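Periplasmic oligopeptide-binding protein (Burkholderia pseudomallei, PDB 3ZS6) binds peptide in an interior cleft and probably delivers such oligopeptides to an ABC transporter for import into the cell. Local coordinates at residues P12-S17 against E386-M391; H22-T27 against S99-L104; Y304-K309 against Y467-L472; W406-N411 against N492-R497. All coordinates share one frame; numbering follows the deposited sequence.

Overall arrangement
Contacts 1, 2 and 4 form a connected group around the bound peptide, while contact 3 stands apart. Contact 1 joins contact 2 (centres about 13 Å apart) where the carboxylate of E16 meets E24 N and S25 OG. Contact 2 joins contact 4 (centres about 14 Å apart) through Y101 with D409 and W26 NE1 with D495 O. Contacts 3 and 4 reach the same mixed sheet, through strands 470-480 and 401-407, with centres about 17 Å apart and no touch. Along the chain contact 2 falls within the span of contact 1, whereas 386-391 and 406-411 both come between the halves of contact 3. Contacts 1, 2 and 4 thus bring distant sequence to one peptide site.

Contact 1: P12-S17 against E386-M391; sequences PAEVES and EFKVLM
K388 lies side by side with E14, pointing the same way, its aliphatic chain laid across the backbone of 12-17. CB sets off toward that loop. K388 CG meets E16 CA at 3.8 Å; K388 CD lies 3.6 Å from E14 O and 3.7 Å from V15 O. A bend at chi3 (52°) turns the chain end. NZ forms no direct bond with the E14 carboxylate. A water bridges instead, accepting from K388 NZ at 3.2 Å and donating to E14 OE2 at 2.9 Å, while N189 and W186 hold the E14 carboxylate from outside. A second water accepts from K388 N in the first helical turn and sits within bonding reach of E14 O and of OE2 of E386, the N-cap residue. Toward the peptide the contact is apolar: A13 CB touches F387 CB at 3.7 Å. In one of its two modelled conformers, M391 places CE 3.7 Å from E16 CB, the side chains crossing at about a right angle. F387 and M391 also pack on the bound peptide. The start of helix 387-395 therefore closes against the loop after strand 6-11, as part of the wall of the peptide-binding site.

Contact 2: H22-T27 against S99-L104; sequences HIESWT and SKYTIL
E24 and K100 lie side by side, and with Y101 they form the tight half of this contact. The carboxylate carbon E24 CD sits 3.6 Å from K100 CB, so the acid meets the base of the lysine side chain and not its amine. A turn at chi2 (-60°) then carries the rest of K100 away from 22-27. The acid finds its polar partners elsewhere, E24 OE1 accepting from H395 NE2 and Q426 NE2. Next to this pair the Y101 ring lies against two successive carbonyls, with I23 O 3.8 Å from Y101 CD1 and E24 O 3.6 Å from Y101 CE1. Its chi1 of -135° is well off a staggered value, while its own segment packs on one face and at the edge: I103 CD1 rests 3.6 Å above the ring plane, offset toward the rim, and L104 CG lies at the edge. Y101 OH is hydrogen-bonded to D409 OD2 and only weakly to the backbone of the bound peptide.

The other half, at partly exposed H22 and S99, is looser. H22 ND1 comes no nearer than 4.1 Å to S99 CA, and a water fills the link, 2.9 Å from H22 ND1 in the plane of the imidazole and accepting from K100 N. Here S99 OG, also hydrogen-bonded to A21 O, takes the N-H of Y101 at 2.9 Å, folding the segment into an ST turn. With backbone hydrogen bonds from E24 and W26 to the peptide, the arrangement belongs to the peptide-binding site, where the N-terminal end of helix 26-35 meets the loop after helix 82-93.

Contact 3: Y304-K309 against Y467-L472; sequences YGLMPK and YPMVPL
The carbonyl oxygen of G305 is pressed against the ring of P471 and touches two of its carbons, P471 CB at 3.2 Å from G305 O and P471 CG at 3.4 Å. No hydrogen bond crosses between the segments, and the closest approaches between them are of carbonyl oxygen to proline carbon. The preceding carbonyl shares the same ring: Y304 O lies 3.4 Å from P471 CG and 3.8 Å from P471 CD. Two successive peptide oxygens thus meet one pyrrolidine ring, G305 O nearest CB and CG, Y304 O nearest CG and CD. P471 projects its ring toward 304-309, and the nearest pair of CA atoms, Y304 CA and P471 CA, is 5.1 Å apart.

Beside the proline, L306 and M469 cross at about a right angle, and L306 CD2 touches M469 SD at 4.1 Å. The methionine places CG between its backbone N and carbonyl carbon (chi1 54°), and further bends at chi2 and chi3 fold the chain so that CG and SD both lie against L306 CD2. L306 N lies near the proline ring as well but is bonded to H460 NE2.

In the fold, the contact sets the loop after strand 301-302 against the beginning of strand 470-480, whose V470 and L472 pair with Y264 and Y262 of strand 260-266. P471 has no N-H to offer, while its O bonds to R288. The chemistry implies a joint without direct hydrogen bonds, made of carbonyl-to-proline contacts and the apolar contact of L306 with M469, with the polar backbone atoms L306 N and P471 O satisfied by residues outside it.

Contact 4: W406-N411 against N492-R497; sequences WFADYN and NYIDMR
A type I beta turn from N492 to D495, closed by the hydrogen bond from D495 N to N492 O, carries I494 up against A408, just past the end of strand 401-407. I494 CB lies 3.5 Å from A408 O, and I494 CG2 meets A408 CB at 3.9 Å. I494 CG1 stands between the backbone N and the carbonyl carbon (chi1 72°), and from there I494 CD1 reaches D409 O at 3.8 Å; CB, CG2 and CD1 therefore all address the same short run of chain. F407 makes the second patch. F407 CD2 is 3.6 Å from I494 O and F407 CE2 3.8 Å from D495 CB, with the ring and the carboxylate turned 47° apart.

Strand 401-407 belongs to the mixed sheet of this solute-binding protein and ends at the peptide site: the backbone of F407 is hydrogen-bonded to the bound peptide, and D409 OD1 to the peptide backbone, while D409 OD2 goes to Y101.

The turn carries its own bracing. N492 OD1 accepts from M496 N at 2.9 Å, and N492 ND2 donates back to M496 O at 3.0 Å, so the side-chain amide of N492 engages both the backbone N-H and C=O of M496. R497 NH1 makes a salt bridge with D495 OD1 at 2.8 Å, in the guanidinium plane but 50° out of the carboxylate plane. N492 CB covers one face of that guanidinium, and R479 holds D495 OD2.

Contact 1: P12-S17 against E386-M391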
# COMPACT_ATOMS: atom_id res chain seq x y z
N PRO A 12 -1.55 10.71 -6.92
CA PRO A 12 -0.90 10.30 -8.19
C PRO A 12 -1.87 9.77 -9.25
O PRO A 12 -1.46 9.60 -10.40
CB PRO A 12 0.06 9.20 -7.74
CG PRO A 12 -0.59 8.61 -6.50
CD PRO A 12 -1.22 9.81 -5.81
N ALA A 13 -3.12 9.52 -8.89
CA ALA A 13 -4.09 8.97 -9.84
C ALA A 13 -5.51 9.05 -9.28
O ALA A 13 -5.69 9.33 -8.09
CB ALA A 13 -3.73 7.52 -10.17
N GLU A 14 -6.50 8.83 -10.14
CA GLU A 14 -7.90 8.74 -9.70
C GLU A 14 -8.05 7.55 -8.76
O GLU A 14 -7.57 6.45 -9.06
CB GLU A 14 -8.83 8.58 -10.90
CG GLU A 14 -10.29 8.23 -10.54
CD GLU A 14 -11.02 9.37 -9.83
OE1 GLU A 14 -10.50 10.51 -9.79
OE2 GLU A 14 -12.12 9.11 -9.30
N VAL A 15 -8.72 7.76 -7.63
CA VAL A 15 -8.92 6.72 -6.62
C VAL A 15 -9.78 5.59 -7.18
O VAL A 15 -10.72 5.85 -7.93
CB VAL A 15 -9.58 7.30 -5.33
CG1 VAL A 15 -11.06 7.65 -5.58
CG2 VAL A 15 -9.43 6.33 -4.16
N GLU A 16 -9.46 4.34 -6.81
CA GLU A 16 -10.16 3.19 -7.38
C GLU A 16 -11.57 3.02 -6.80
O GLU A 16 -12.47 2.51 -7.46
CB GLU A 16 -9.35 1.89 -7.19
CG GLU A 16 -9.18 1.43 -5.74
CD GLU A 16 -8.07 2.16 -5.00
OE1 GLU A 16 -7.45 3.07 -5.58
OE2 GLU A 16 -7.80 1.80 -3.82
N SER A 17 -11.75 3.45 -5.56
CA SER A 17 -13.03 3.27 -4.88
C SER A 17 -13.00 4.05 -3.58
O SER A 17 -11.93 4.35 -3.07
CB SER A 17 -13.27 1.78 -4.60
OG SER A 17 -14.44 1.55 -3.84
N GLU A 386 -3.74 4.05 -17.36
CA GLU A 386 -4.21 4.63 -16.11
C GLU A 386 -3.97 3.64 -14.96
O GLU A 386 -4.06 2.42 -15.14
CB GLU A 386 -5.71 4.96 -16.20
CG GLU A 386 -6.30 5.44 -14.90
CD GLU A 386 -7.76 5.85 -15.02
OE1 GLU A 386 -8.39 5.51 -16.04
OE2 GLU A 386 -8.27 6.52 -14.09
N PHE A 387 -3.67 4.17 -13.78
CA PHE A 387 -3.35 3.31 -12.63
C PHE A 387 -4.44 2.30 -12.28
O PHE A 387 -4.13 1.15 -11.97
CB PHE A 387 -3.00 4.16 -11.40
CG PHE A 387 -2.55 3.34 -10.22
CD1 PHE A 387 -1.39 2.58 -10.28
CD2 PHE A 387 -3.29 3.34 -9.04
CE1 PHE A 387 -0.97 1.82 -9.18
CE2 PHE A 387 -2.88 2.59 -7.94
CZ PHE A 387 -1.72 1.83 -8.01
N LYS A 388 -5.70 2.72 -12.30
CA LYS A 388 -6.82 1.82 -11.99
C LYS A 388 -6.84 0.63 -12.94
O LYS A 388 -7.15 -0.49 -12.54
CB LYS A 388 -8.16 2.55 -12.10
CG LYS A 388 -8.59 3.28 -10.84
CD LYS A 388 -9.63 4.35 -11.16
CE LYS A 388 -10.80 3.78 -11.95
NZ LYS A 388 -11.81 4.83 -12.28
N VAL A 389 -6.55 0.90 -14.21
CA VAL A 389 -6.50 -0.14 -15.22
C VAL A 389 -5.30 -1.06 -14.97
O VAL A 389 -5.42 -2.29 -15.06
CB VAL A 389 -6.41 0.47 -16.64
CG1 VAL A 389 -5.99 -0.59 -17.67
CG2 VAL A 389 -7.74 1.11 -17.01
N LEU A 390 -4.16 -0.47 -14.65
CA LEU A 390 -2.97 -1.26 -14.36
C LEU A 390 -3.27 -2.22 -13.22
O LEU A 390 -2.94 -3.40 -13.31
CB LEU A 390 -1.80 -0.35 -13.98
CG LEU A 390 -0.49 -1.09 -13.68
CD1 LEU A 390 -0.07 -1.91 -14.89
CD2 LEU A 390 0.60 -0.11 -13.28
N MET A 391 -3.88 -1.73 -12.14
CA MET A 391 -4.20 -2.58 -11.01
C MET A 391 -5.04 -3.79 -11.43
O MET A 391 -4.74 -4.92 -11.04
CB MET A 391 -4.90 -1.81 -9.88
CG MET A 391 -3.95 -1.26 -8.82
SD MET A 391 -4.79 -0.62 -7.34
CE MET A 391 -6.13 0.30 -8.08
O HOH W 1 -6.43 5.61 -11.63
O HOH W 2 -5.78 8.53 -12.98
O HOH W 3 -13.15 6.48 -9.87

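Contact 2: H22-T27 against S99-L104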
# COMPACT_ATOMS: atom_id res chain seq x y z
N HIS A 22 -13.39 -2.13 -1.10
CA HIS A 22 -12.73 -2.18 -2.40
C HIS A 22 -11.51 -1.26 -2.50
O HIS A 22 -10.94 -1.08 -3.58
CB HIS A 22 -13.75 -1.90 -3.51
CG HIS A 22 -14.87 -2.89 -3.53
ND1 HIS A 22 -14.69 -4.21 -3.89
CD2 HIS A 22 -16.18 -2.77 -3.21
CE1 HIS A 22 -15.85 -4.85 -3.80
NE2 HIS A 22 -16.76 -4.00 -3.39
N ILE A 23 -11.12 -0.69 -1.37
CA ILE A 23 -9.94 0.18 -1.32
C ILE A 23 -8.65 -0.66 -1.30
O ILE A 23 -8.49 -1.55 -0.46
CB ILE A 23 -10.00 1.13 -0.10
CG1 ILE A 23 -11.09 2.18 -0.33
CG2 ILE A 23 -8.62 1.79 0.14
CD1 ILE A 23 -11.31 3.16 0.84
N GLU A 24 -7.74 -0.38 -2.22
CA GLU A 24 -6.51 -1.16 -2.35
C GLU A 24 -5.25 -0.31 -2.29
O GLU A 24 -4.17 -0.83 -1.99
CB GLU A 24 -6.45 -1.88 -3.70
CG GLU A 24 -7.49 -2.92 -3.97
CD GLU A 24 -7.26 -3.58 -5.32
OE1 GLU A 24 -6.22 -4.25 -5.48
OE2 GLU A 24 -8.12 -3.41 -6.21
N SER A 25 -5.36 0.96 -2.65
CA SER A 25 -4.16 1.77 -2.94
C SER A 25 -3.80 2.77 -1.86
O SER A 25 -4.61 3.08 -0.97
CB SER A 25 -4.34 2.52 -4.26
OG SER A 25 -5.24 3.61 -4.08
N TRP A 26 -2.58 3.31 -1.96
CA TRP A 26 -2.15 4.42 -1.13
C TRP A 26 -3.18 5.56 -1.23
O TRP A 26 -3.57 6.14 -0.22
CB TRP A 26 -0.77 4.93 -1.59
CG TRP A 26 -0.29 6.12 -0.78
CD1 TRP A 26 0.43 6.09 0.38
CD2 TRP A 26 -0.51 7.52 -1.07
NE1 TRP A 26 0.68 7.36 0.83
CE2 TRP A 26 0.12 8.26 -0.04
CE3 TRP A 26 -1.16 8.21 -2.09
CZ2 TRP A 26 0.10 9.66 -0.00
CZ3 TRP A 26 -1.18 9.60 -2.06
CH2 TRP A 26 -0.54 10.31 -1.02
N THR A 27 -3.62 5.86 -2.45
CA THR A 27 -4.57 6.94 -2.64
C THR A 27 -5.92 6.62 -1.98
O THR A 27 -6.49 7.47 -1.31
CB THR A 27 -4.80 7.25 -4.14
OG1 THR A 27 -3.59 7.79 -4.72
CG2 THR A 27 -5.94 8.27 -4.30
N SER A 99 -14.06 -8.44 -2.64
CA SER A 99 -12.94 -7.58 -2.22
C SER A 99 -11.60 -8.12 -2.71
O SER A 99 -11.34 -9.32 -2.64
CB SER A 99 -12.88 -7.45 -0.70
OG SER A 99 -11.78 -6.62 -0.32
N LYS A 100 -10.75 -7.22 -3.19
CA LYS A 100 -9.37 -7.58 -3.51
C LYS A 100 -8.45 -7.39 -2.30
O LYS A 100 -7.23 -7.58 -2.41
CB LYS A 100 -8.85 -6.75 -4.69
CG LYS A 100 -9.47 -7.14 -6.03
CD LYS A 100 -9.17 -8.59 -6.35
CE LYS A 100 -9.46 -8.93 -7.81
NZ LYS A 100 -9.09 -10.35 -8.13
N TYR A 101 -9.01 -7.02 -1.15
CA TYR A 101 -8.19 -6.77 0.02
C TYR A 101 -8.57 -7.59 1.24
O TYR A 101 -8.61 -7.08 2.35
CB TYR A 101 -8.18 -5.28 0.39
CG TYR A 101 -6.79 -4.75 0.71
CD1 TYR A 101 -5.94 -4.32 -0.31
CD2 TYR A 101 -6.33 -4.69 2.02
CE1 TYR A 101 -4.68 -3.84 -0.03
CE2 TYR A 101 -5.05 -4.20 2.31
CZ TYR A 101 -4.24 -3.77 1.27
OH TYR A 101 -2.97 -3.29 1.51
N THR A 102 -8.84 -8.88 1.02
CA THR A 102 -9.18 -9.76 2.14
C THR A 102 -7.98 -10.04 3.06
O THR A 102 -8.14 -10.59 4.14
CB THR A 102 -9.76 -11.10 1.64
OG1 THR A 102 -8.85 -11.70 0.71
CG2 THR A 102 -11.11 -10.89 0.95
N ILE A 103 -6.78 -9.65 2.63
CA ILE A 103 -5.57 -9.94 3.40
C ILE A 103 -5.63 -9.42 4.84
O ILE A 103 -5.15 -10.08 5.76
CB ILE A 103 -4.29 -9.42 2.70
CG1 ILE A 103 -4.41 -7.92 2.43
CG2 ILE A 103 -4.03 -10.21 1.40
CD1 ILE A 103 -3.14 -7.28 1.87
N LEU A 104 -6.22 -8.24 5.04
CA LEU A 104 -6.25 -7.65 6.38
C LEU A 104 -7.15 -8.39 7.36
O LEU A 104 -6.86 -8.46 8.55
CB LEU A 104 -6.65 -6.16 6.33
CG LEU A 104 -5.55 -5.21 5.85
CD1 LEU A 104 -6.00 -3.75 5.96
CD2 LEU A 104 -4.27 -5.44 6.62
O HOH W 4 -12.01 -4.96 -4.67

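Contact 3: Y304-K309 against Y467-L472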
# COMPACT_ATOMS: atom_id res chain seq x y z
N TYR A 304 16.84 -5.69 -3.50
CA TYR A 304 16.89 -6.97 -4.20
C TYR A 304 15.78 -7.92 -3.74
O TYR A 304 15.51 -8.93 -4.39
CB TYR A 304 18.27 -7.62 -3.98
CG TYR A 304 19.37 -6.70 -4.42
CD1 TYR A 304 19.75 -6.64 -5.75
CD2 TYR A 304 19.98 -5.83 -3.52
CE1 TYR A 304 20.74 -5.77 -6.17
CE2 TYR A 304 20.97 -4.96 -3.93
CZ TYR A 304 21.35 -4.94 -5.26
OH TYR A 304 22.31 -4.07 -5.68
N GLY A 305 15.15 -7.58 -2.62
CA GLY A 305 14.01 -8.32 -2.12
C GLY A 305 12.88 -7.37 -1.75
O GLY A 305 12.91 -6.19 -2.11
N LEU A 306 11.88 -7.89 -1.04
CA LEU A 306 10.69 -7.12 -0.68
C LEU A 306 10.84 -6.33 0.63
O LEU A 306 10.20 -5.30 0.80
CB LEU A 306 9.46 -8.03 -0.58
CG LEU A 306 9.03 -8.78 -1.85
CD1 LEU A 306 7.86 -9.73 -1.54
CD2 LEU A 306 8.66 -7.80 -2.96
N MET A 307 11.66 -6.83 1.55
CA MET A 307 11.80 -6.21 2.87
C MET A 307 12.73 -5.00 2.84
O MET A 307 13.93 -5.15 2.61
CB MET A 307 12.32 -7.22 3.91
CG MET A 307 11.53 -8.51 4.02
SD MET A 307 9.87 -8.28 4.68
CE MET A 307 9.16 -9.88 4.33
N PRO A 308 12.19 -3.80 3.11
CA PRO A 308 13.06 -2.62 3.22
C PRO A 308 13.91 -2.74 4.48
O PRO A 308 13.44 -3.30 5.47
CB PRO A 308 12.07 -1.46 3.37
CG PRO A 308 10.70 -2.02 3.07
CD PRO A 308 10.77 -3.49 3.36
N LYS A 309 15.14 -2.26 4.44
CA LYS A 309 15.95 -2.26 5.65
C LYS A 309 15.21 -1.47 6.73
O LYS A 309 14.71 -0.38 6.46
CB LYS A 309 17.33 -1.64 5.39
CG LYS A 309 18.22 -1.58 6.62
CD LYS A 309 19.50 -0.79 6.36
CE LYS A 309 20.39 -1.48 5.34
NZ LYS A 309 21.71 -0.79 5.21
N TYR A 467 13.03 -15.30 -7.31
CA TYR A 467 12.77 -14.09 -8.11
C TYR A 467 11.36 -14.02 -8.68
O TYR A 467 11.18 -13.82 -9.88
CB TYR A 467 13.84 -13.94 -9.20
CG TYR A 467 15.21 -13.88 -8.59
CD1 TYR A 467 15.73 -12.68 -8.14
CD2 TYR A 467 15.97 -15.04 -8.40
CE1 TYR A 467 16.96 -12.62 -7.54
CE2 TYR A 467 17.21 -14.99 -7.81
CZ TYR A 467 17.70 -13.77 -7.38
OH TYR A 467 18.94 -13.69 -6.78
N PRO A 468 10.35 -14.19 -7.82
CA PRO A 468 8.95 -14.11 -8.25
C PRO A 468 8.59 -12.73 -8.81
O PRO A 468 7.65 -12.64 -9.60
CB PRO A 468 8.17 -14.40 -6.96
CG PRO A 468 9.13 -14.08 -5.83
CD PRO A 468 10.48 -14.49 -6.38
N MET A 469 9.31 -11.70 -8.39
CA MET A 469 9.20 -10.37 -8.98
C MET A 469 10.58 -9.72 -8.98
O MET A 469 11.55 -10.35 -8.57
CB MET A 469 8.20 -9.49 -8.20
CG MET A 469 8.48 -9.38 -6.70
SD MET A 469 7.57 -10.59 -5.70
CE MET A 469 5.92 -9.86 -5.68
N VAL A 470 10.68 -8.47 -9.42
CA VAL A 470 11.97 -7.81 -9.51
C VAL A 470 12.03 -6.52 -8.71
O VAL A 470 11.69 -5.44 -9.22
CB VAL A 470 12.34 -7.47 -10.98
CG1 VAL A 470 13.73 -6.84 -11.05
CG2 VAL A 470 12.25 -8.73 -11.86
N PRO A 471 12.47 -6.62 -7.45
CA PRO A 471 12.64 -5.43 -6.61
C PRO A 471 13.68 -4.50 -7.21
O PRO A 471 14.71 -4.97 -7.70
CB PRO A 471 13.15 -6.01 -5.29
CG PRO A 471 12.58 -7.40 -5.26
CD PRO A 471 12.69 -7.87 -6.69
N LEU A 472 13.43 -3.19 -7.15
CA LEU A 472 14.33 -2.20 -7.72
C LEU A 472 14.95 -1.28 -6.66
O LEU A 472 16.17 -1.14 -6.60
CB LEU A 472 13.61 -1.36 -8.78
CG LEU A 472 13.18 -2.12 -10.04
CD1 LEU A 472 12.43 -1.21 -11.01
CD2 LEU A 472 14.39 -2.77 -10.72

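Contact 4: W406-N411 against N492-R497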
# COMPACT_ATOMS: atom_id res chain seq x y z
N TRP A 406 4.72 -1.60 -3.25
CA TRP A 406 3.90 -1.89 -2.07
C TRP A 406 4.34 -1.03 -0.90
O TRP A 406 5.53 -0.96 -0.59
CB TRP A 406 4.04 -3.38 -1.72
CG TRP A 406 3.18 -3.87 -0.59
CD1 TRP A 406 3.58 -4.10 0.70
CD2 TRP A 406 1.80 -4.21 -0.65
NE1 TRP A 406 2.52 -4.57 1.45
CE2 TRP A 406 1.42 -4.65 0.64
CE3 TRP A 406 0.83 -4.19 -1.67
CZ2 TRP A 406 0.11 -5.05 0.94
CZ3 TRP A 406 -0.46 -4.60 -1.37
CH2 TRP A 406 -0.81 -5.03 -0.08
N PHE A 407 3.38 -0.37 -0.27
CA PHE A 407 3.58 0.37 0.98
C PHE A 407 3.14 -0.52 2.14
O PHE A 407 2.05 -1.11 2.09
CB PHE A 407 2.72 1.64 1.01
CG PHE A 407 3.44 2.87 0.54
CD1 PHE A 407 3.60 3.12 -0.81
CD2 PHE A 407 3.95 3.78 1.45
CE1 PHE A 407 4.26 4.25 -1.25
CE2 PHE A 407 4.62 4.92 1.03
CZ PHE A 407 4.77 5.16 -0.32
N ALA A 408 3.97 -0.62 3.17
CA ALA A 408 3.60 -1.41 4.34
C ALA A 408 2.26 -0.93 4.91
O ALA A 408 2.03 0.28 4.99
CB ALA A 408 4.69 -1.30 5.40
N ASP A 409 1.40 -1.87 5.30
CA ASP A 409 0.12 -1.52 5.94
C ASP A 409 0.30 -1.39 7.45
O ASP A 409 -0.58 -0.88 8.15
CB ASP A 409 -0.95 -2.59 5.65
CG ASP A 409 -1.44 -2.57 4.21
OD1 ASP A 409 -1.37 -1.51 3.56
OD2 ASP A 409 -1.90 -3.63 3.72
N TYR A 410 1.43 -1.89 7.93
CA TYR A 410 1.78 -1.88 9.34
C TYR A 410 3.25 -2.26 9.43
O TYR A 410 3.80 -2.80 8.47
CB TYR A 410 0.93 -2.87 10.13
CG TYR A 410 0.84 -4.25 9.52
CD1 TYR A 410 1.79 -5.23 9.81
CD2 TYR A 410 -0.18 -4.58 8.63
CE1 TYR A 410 1.71 -6.50 9.25
CE2 TYR A 410 -0.27 -5.84 8.06
CZ TYR A 410 0.68 -6.80 8.37
OH TYR A 410 0.59 -8.05 7.80
N ASN A 411 3.88 -1.97 10.55
CA ASN A 411 5.33 -2.13 10.64
C ASN A 411 5.72 -3.52 11.09
O ASN A 411 6.17 -3.72 12.21
CB ASN A 411 5.96 -1.07 11.55
CG ASN A 411 7.48 -1.09 11.50
OD1 ASN A 411 8.09 -2.00 10.92
ND2 ASN A 411 8.11 -0.09 12.11
N ASN A 492 6.49 9.22 10.23
CA ASN A 492 5.38 8.40 9.73
C ASN A 492 5.85 7.52 8.55
O ASN A 492 5.61 7.84 7.38
CB ASN A 492 4.20 9.30 9.32
CG ASN A 492 2.90 8.54 9.13
OD1 ASN A 492 2.85 7.51 8.44
ND2 ASN A 492 1.83 9.05 9.74
N TYR A 493 6.52 6.42 8.87
CA TYR A 493 7.21 5.61 7.87
C TYR A 493 6.32 4.87 6.86
O TYR A 493 6.79 4.46 5.80
CB TYR A 493 8.18 4.63 8.56
CG TYR A 493 9.17 5.33 9.47
CD1 TYR A 493 10.11 6.23 8.96
CD2 TYR A 493 9.17 5.10 10.84
CE1 TYR A 493 11.02 6.87 9.79
CE2 TYR A 493 10.07 5.74 11.68
CZ TYR A 493 11.00 6.63 11.15
OH TYR A 493 11.89 7.26 11.98
N ILE A 494 5.04 4.69 7.17
CA ILE A 494 4.16 4.08 6.18
C ILE A 494 3.37 5.14 5.42
O ILE A 494 2.53 4.82 4.60
CB ILE A 494 3.23 2.99 6.77
CG1 ILE A 494 2.14 3.60 7.65
CG2 ILE A 494 4.04 1.95 7.54
CD1 ILE A 494 1.10 2.56 8.07
N ASP A 495 3.69 6.40 5.69
CA ASP A 495 3.09 7.53 4.98
C ASP A 495 1.56 7.52 5.00
O ASP A 495 0.91 7.75 3.97
CB ASP A 495 3.62 7.64 3.54
CG ASP A 495 3.22 8.97 2.88
OD1 ASP A 495 2.91 9.95 3.60
OD2 ASP A 495 3.20 9.03 1.64
N MET A 496 0.99 7.26 6.17
CA MET A 496 -0.45 7.36 6.35
C MET A 496 -0.73 8.62 7.17
O MET A 496 -0.84 8.58 8.41
CB MET A 496 -1.02 6.10 7.01
CG MET A 496 -1.31 4.95 6.02
SD MET A 496 -2.67 5.31 4.87
CE MET A 496 -1.85 5.41 3.27
N ARG A 497 -0.84 9.74 6.46
CA ARG A 497 -0.93 11.05 7.10
C ARG A 497 -2.29 11.68 6.85
O ARG A 497 -2.55 12.21 5.76
CB ARG A 497 0.20 11.96 6.59
CG ARG A 497 1.63 11.44 6.91
CD ARG A 497 2.70 12.27 6.18
NE ARG A 497 4.01 12.24 6.84
CZ ARG A 497 5.04 11.48 6.46
NH1 ARG A 497 4.93 10.66 5.41
NH2 ARG A 497 6.19 11.54 7.13